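Local coordinates for diaminopimelate decarboxylase (Psychromonas ingrahamii, PDB 4XG1), which probably catalyses the pyridoxal-phosphate-dependent decarboxylation of meso-diaminopimelate to L-lysine, the last step of lysine biosynthesis by the diaminopimelate route, at residues Asn154-Ala157 with Gly158-Pro161; Val182-Ile185 with Ala186-Glu190. All coordinates share one frame; numbering follows the deposited sequence.

Contact 1 of 2, residues Asn154-Ala157 with Gly158-Pro161; sequences NIDA and GTHP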
loop_
_atom_site.group_PDB
_atom_site.type_symbol
_atom_site.label_atom_id
_atom_site.label_comp_id
_atom_site.label_asym_id
_atom_site.label_seq_id
_atom_site.Cartn_x
_atom_site.Cartn_y
_atom_site.Cartn_z
ATOM N N ASN B 154 19.220 -21.208 14.078
ATOM C CA ASN B 154 20.072 -20.441 14.916
ATOM C C ASN B 154 21.210 -20.140 13.987
ATOM O O ASN B 154 22.281 -20.754 14.051
ATOM C CB ASN B 154 20.554 -21.294 16.100
ATOM C CG ASN B 154 21.032 -22.697 15.680
ATOM O OD1 ASN B 154 22.235 -22.909 15.597
ATOM N ND2 ASN B 154 20.106 -23.656 15.412
ATOM N N ILE B 155 20.957 -19.225 13.061
ATOM C CA ILE B 155 22.011 -18.690 12.221
ATOM C C ILE B 155 23.000 -17.917 13.123
ATOM O O ILE B 155 22.594 -17.223 14.069
ATOM C CB ILE B 155 21.395 -17.775 11.155
ATOM C CG1 ILE B 155 20.473 -18.609 10.223
ATOM C CG2 ILE B 155 22.452 -16.956 10.397
ATOM C CD1 ILE B 155 21.004 -19.963 9.738
ATOM N N ASP B 156 24.293 -18.065 12.842
ATOM C CA ASP B 156 25.354 -17.342 13.527
ATOM C C ASP B 156 25.342 -15.818 13.271
ATOM O O ASP B 156 25.557 -15.325 12.138
ATOM C CB ASP B 156 26.680 -17.956 13.111
ATOM C CG ASP B 156 27.874 -17.258 13.715
ATOM O OD1 ASP B 156 27.876 -16.998 14.944
ATOM O OD2 ASP B 156 28.805 -16.965 12.945
ATOM N N ALA B 157 25.196 -15.066 14.366
ATOM C CA ALA B 157 24.953 -13.631 14.305
ATOM C C ALA B 157 26.200 -12.912 13.968
ATOM O O ALA B 157 26.197 -11.961 13.229
ATOM C CB ALA B 157 24.424 -13.132 15.626
ATOM N N GLY B 158 27.308 -13.389 14.477
ATOM C CA GLY B 158 28.606 -12.817 14.107
ATOM C C GLY B 158 28.973 -12.957 12.648
ATOM O O GLY B 158 29.884 -12.287 12.180
ATOM N N THR B 159 28.287 -13.835 11.929
ATOM C CA THR B 159 28.497 -13.949 10.487
ATOM C C THR B 159 27.312 -13.439 9.648
ATOM O O THR B 159 27.509 -13.075 8.482
ATOM C CB THR B 159 28.863 -15.399 10.107
ATOM O OG1 THR B 159 30.135 -15.738 10.710
ATOM C CG2 THR B 159 29.000 -15.537 8.634
ATOM N N HIS B 160 26.097 -13.408 10.198
ATOM C CA HIS B 160 24.978 -12.835 9.452
ATOM C C HIS B 160 24.101 -12.082 10.429
ATOM O O HIS B 160 23.070 -12.568 10.873
ATOM C CB HIS B 160 24.196 -13.929 8.775
ATOM C CG HIS B 160 25.030 -14.799 7.916
ATOM N ND1 HIS B 160 25.635 -14.336 6.767
ATOM C CD2 HIS B 160 25.384 -16.106 8.041
ATOM C CE1 HIS B 160 26.330 -15.317 6.224
ATOM N NE2 HIS B 160 26.186 -16.404 6.969
ATOM N N PRO B 161 24.546 -10.882 10.804
ATOM C CA PRO B 161 23.885 -10.237 11.921
ATOM C C PRO B 161 22.436 -9.832 11.601
ATOM O O PRO B 161 21.559 -10.037 12.418
ATOM C CB PRO B 161 24.802 -9.037 12.216
ATOM C CG PRO B 161 25.729 -8.897 11.054
ATOM C CD PRO B 161 25.475 -9.982 10.083
#
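Asp-156 and Thr-159 are the first and last residues of a type I beta turn, which runs on into the N-cap residue of a helix, His-160. Asp-156 O is gripped twice. His-160 N, at 2.8 Å from Asp-156 O, lies in the carbonyl plane, whereas Thr-159 N, 3.1 Å from the same Asp-156 O, sits above that plane, 60° out of it. A side-chain bond spans the turn as well: Thr-159 OG1 donates to Asp-156 OD2 at 2.9 Å, meeting the carboxylate oxygen nearly along its C-O bond. The carboxylate gets there because CG of Asp-156 is anti to the backbone N (chi1 178°), which lays it beside the carbonyl carbon and back over the turn. In the TIM-barrel domain this turn belongs to the connection between strand 145-152 and helix 161-169. On the buried side, Ile-155 CG2 comes to the edge of the His-160 imidazole, near the ring plane, and is 3.9 Å from both His-160 CB and His-160 CD2. The methyl Thr-159 CG2 covers part of one face of the same ring, 3.4 Å above its plane and offset toward the rim. Helix 209-227 packs on both buried side chains: Glu-213 touches Ile-155 and His-160, and its OE2 also accepts a hydrogen bond from Asp-156 N.

Contact 2 of 2, residues Val182-Ile185 with Ala186-Glu190; sequences VYKI and ASDLE. With K (potassium ion), chain O.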
loop_
_atom_site.group_PDB
_atom_site.type_symbol
_atom_site.label_atom_id
_atom_site.label_comp_id
_atom_site.label_asym_id
_atom_site.label_seq_id
_atom_site.Cartn_x
_atom_site.Cartn_y
_atom_site.Cartn_z
ATOM N N VAL B 182 7.399 -28.835 19.529
ATOM C CA VAL B 182 6.155 -28.534 18.827
ATOM C C VAL B 182 5.907 -29.610 17.777
ATOM O O VAL B 182 4.763 -29.947 17.500
ATOM C CB VAL B 182 6.069 -27.097 18.213
ATOM C CG1 VAL B 182 6.219 -26.012 19.274
ATOM C CG2 VAL B 182 7.082 -26.901 17.110
ATOM N N TYR B 183 6.974 -30.112 17.178
ATOM C CA TYR B 183 6.829 -31.204 16.254
ATOM C C TYR B 183 6.181 -32.367 16.965
ATOM O O TYR B 183 5.449 -33.143 16.361
ATOM C CB TYR B 183 8.160 -31.608 15.659
ATOM C CG TYR B 183 8.309 -31.054 14.287
ATOM C CD1 TYR B 183 7.663 -31.638 13.218
ATOM C CD2 TYR B 183 9.084 -29.913 14.039
ATOM C CE1 TYR B 183 7.810 -31.135 11.927
ATOM C CE2 TYR B 183 9.218 -29.397 12.752
ATOM C CZ TYR B 183 8.576 -30.008 11.705
ATOM O OH TYR B 183 8.725 -29.537 10.425
ATOM N N LYS B 184 6.466 -32.474 18.259
ATOM C CA LYS B 184 5.896 -33.513 19.076
ATOM C C LYS B 184 4.419 -33.303 19.162
ATOM O O LYS B 184 3.648 -34.202 18.881
ATOM C CB LYS B 184 6.513 -33.500 20.480
ATOM C CG LYS B 184 5.937 -34.540 21.450
ATOM C CD LYS B 184 6.995 -34.983 22.463
ATOM C CE LYS B 184 6.584 -36.238 23.294
ATOM N NZ LYS B 184 5.140 -36.650 23.194
ATOM N N ILE B 185 4.033 -32.119 19.609
ATOM C CA ILE B 185 2.626 -31.757 19.770
ATOM C C ILE B 185 1.856 -32.053 18.503
ATOM O O ILE B 185 0.739 -32.550 18.552
ATOM C CB ILE B 185 2.477 -30.264 20.092
ATOM C CG1 ILE B 185 2.976 -29.983 21.518
ATOM C CG2 ILE B 185 1.027 -29.829 19.964
ATOM C CD1 ILE B 185 3.139 -28.513 21.868
ATOM N N ALA B 186 2.472 -31.762 17.365
ATOM C CA ALA B 186 1.860 -32.035 16.086
ATOM C C ALA B 186 1.626 -33.529 15.916
ATOM O O ALA B 186 0.544 -33.944 15.499
ATOM C CB ALA B 186 2.736 -31.518 14.953
ATOM N N SER B 187 2.661 -34.330 16.190
ATOM C CA SER B 187 2.565 -35.799 16.106
ATOM C C SER B 187 1.391 -36.282 16.964
ATOM O O SER B 187 0.565 -37.055 16.513
ATOM C CB SER B 187 3.848 -36.482 16.562
ATOM O OG SER B 187 3.876 -36.460 17.961
ATOM N N ASP B 188 1.287 -35.765 18.179
ATOM C CA ASP B 188 0.185 -36.121 19.076
ATOM C C ASP B 188 -1.180 -35.711 18.563
ATOM O O ASP B 188 -2.201 -36.150 19.098
ATOM C CB ASP B 188 0.382 -35.499 20.471
ATOM C CG ASP B 188 1.530 -36.145 21.259
ATOM O OD1 ASP B 188 2.000 -37.256 20.875
ATOM O OD2 ASP B 188 1.947 -35.517 22.271
ATOM N N LEU B 189 -1.229 -34.821 17.587
ATOM C CA LEU B 189 -2.515 -34.390 17.091
ATOM C C LEU B 189 -2.926 -35.299 15.963
ATOM O O LEU B 189 -2.103 -35.690 15.082
ATOM C CB LEU B 189 -2.494 -32.921 16.695
ATOM C CG LEU B 189 -2.370 -32.007 17.920
ATOM C CD1 LEU B 189 -1.848 -30.639 17.500
ATOM C CD2 LEU B 189 -3.683 -31.891 18.671
ATOM N N GLU B 190 -4.220 -35.612 16.029
ATOM C CA GLU B 190 -4.802 -36.749 15.334
ATOM C C GLU B 190 -5.094 -36.402 13.918
ATOM O O GLU B 190 -4.868 -37.203 13.020
ATOM C CB GLU B 190 -6.114 -37.137 15.981
ATOM C CG GLU B 190 -6.510 -38.591 15.821
ATOM C CD GLU B 190 -7.912 -38.830 16.367
ATOM O OE1 GLU B 190 -8.395 -38.003 17.184
ATOM O OE2 GLU B 190 -8.536 -39.838 15.977
HETATM K K K O . 0.364 -36.710 13.422
HETATM O O HOH W 1 2.385 -37.257 11.801
#
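Lys-184 and Asp-188, one helical turn apart, form a long salt bridge on the outer side of helix 179-188, with Lys-184 NZ 3.5 Å from Asp-188 OD2. The helix belongs to the TIM-barrel domain, and the contact spans its last two turns. The lysine chain leaves its backbone with CG anti to N, then bends at its end (chi4 -12°), which swings the ammonium group back toward the carboxylate. Beneath the pair, Asp-188 N donates to Lys-184 O at 2.9 Å, approaching nearly in line with the carbonyl. Ser-187 OG also points at Lys-184 O, but the modelled separation is too short for its detail to be trusted. The preceding helical bonds run from Ala-186 N to Val-182 O and from Ser-187 N to Tyr-183 O. Round the helix, Ile-185 and Leu-189 run alongside each other in the same direction, with Ile-185 CG2 3.9 Å from Leu-189 CD1; Tyr-132 and Asn-135 of helix 128-140 touch this pair. The inner side faces the barrel strands. Ala-186 packs on Ile-147 and Ile-194, and the Tyr-183 hydroxyl hydrogen-bonds with Gly-196 O and Ile-149 N, linking the helix to strands 145-152 and 192-198. At the C-terminal end of this stretch, the carbonyls of Ser-187 and Leu-189 face a potassium ion, which Leu-192 O also binds. Ser-187 O and Leu-189 O each lie 3.1 Å from the potassium, and a water oxygen stands closer to the ion, at 2.6 Å.

How the contacts relate
Strand 145-152 comes first along the chain, and contact 1 follows it as a tight local turn that delivers the chain into helix 161-169. After that helix and the short strand 174-175 comes helix 179-188, whose C-terminal half carries contact 2; the chain then enters strand 192-198, which pairs in parallel with strand 145-152. The two contacts are in series, with neither nesting nor crossing: contact 1 lies just past the end of one barrel strand, contact 2 just before the start of its parallel neighbour. Their centres are 30 Å apart and they do not touch. Both lie in the connection between these two strands, contact 1 at the entry to its first helix and contact 2 at the exit of its second.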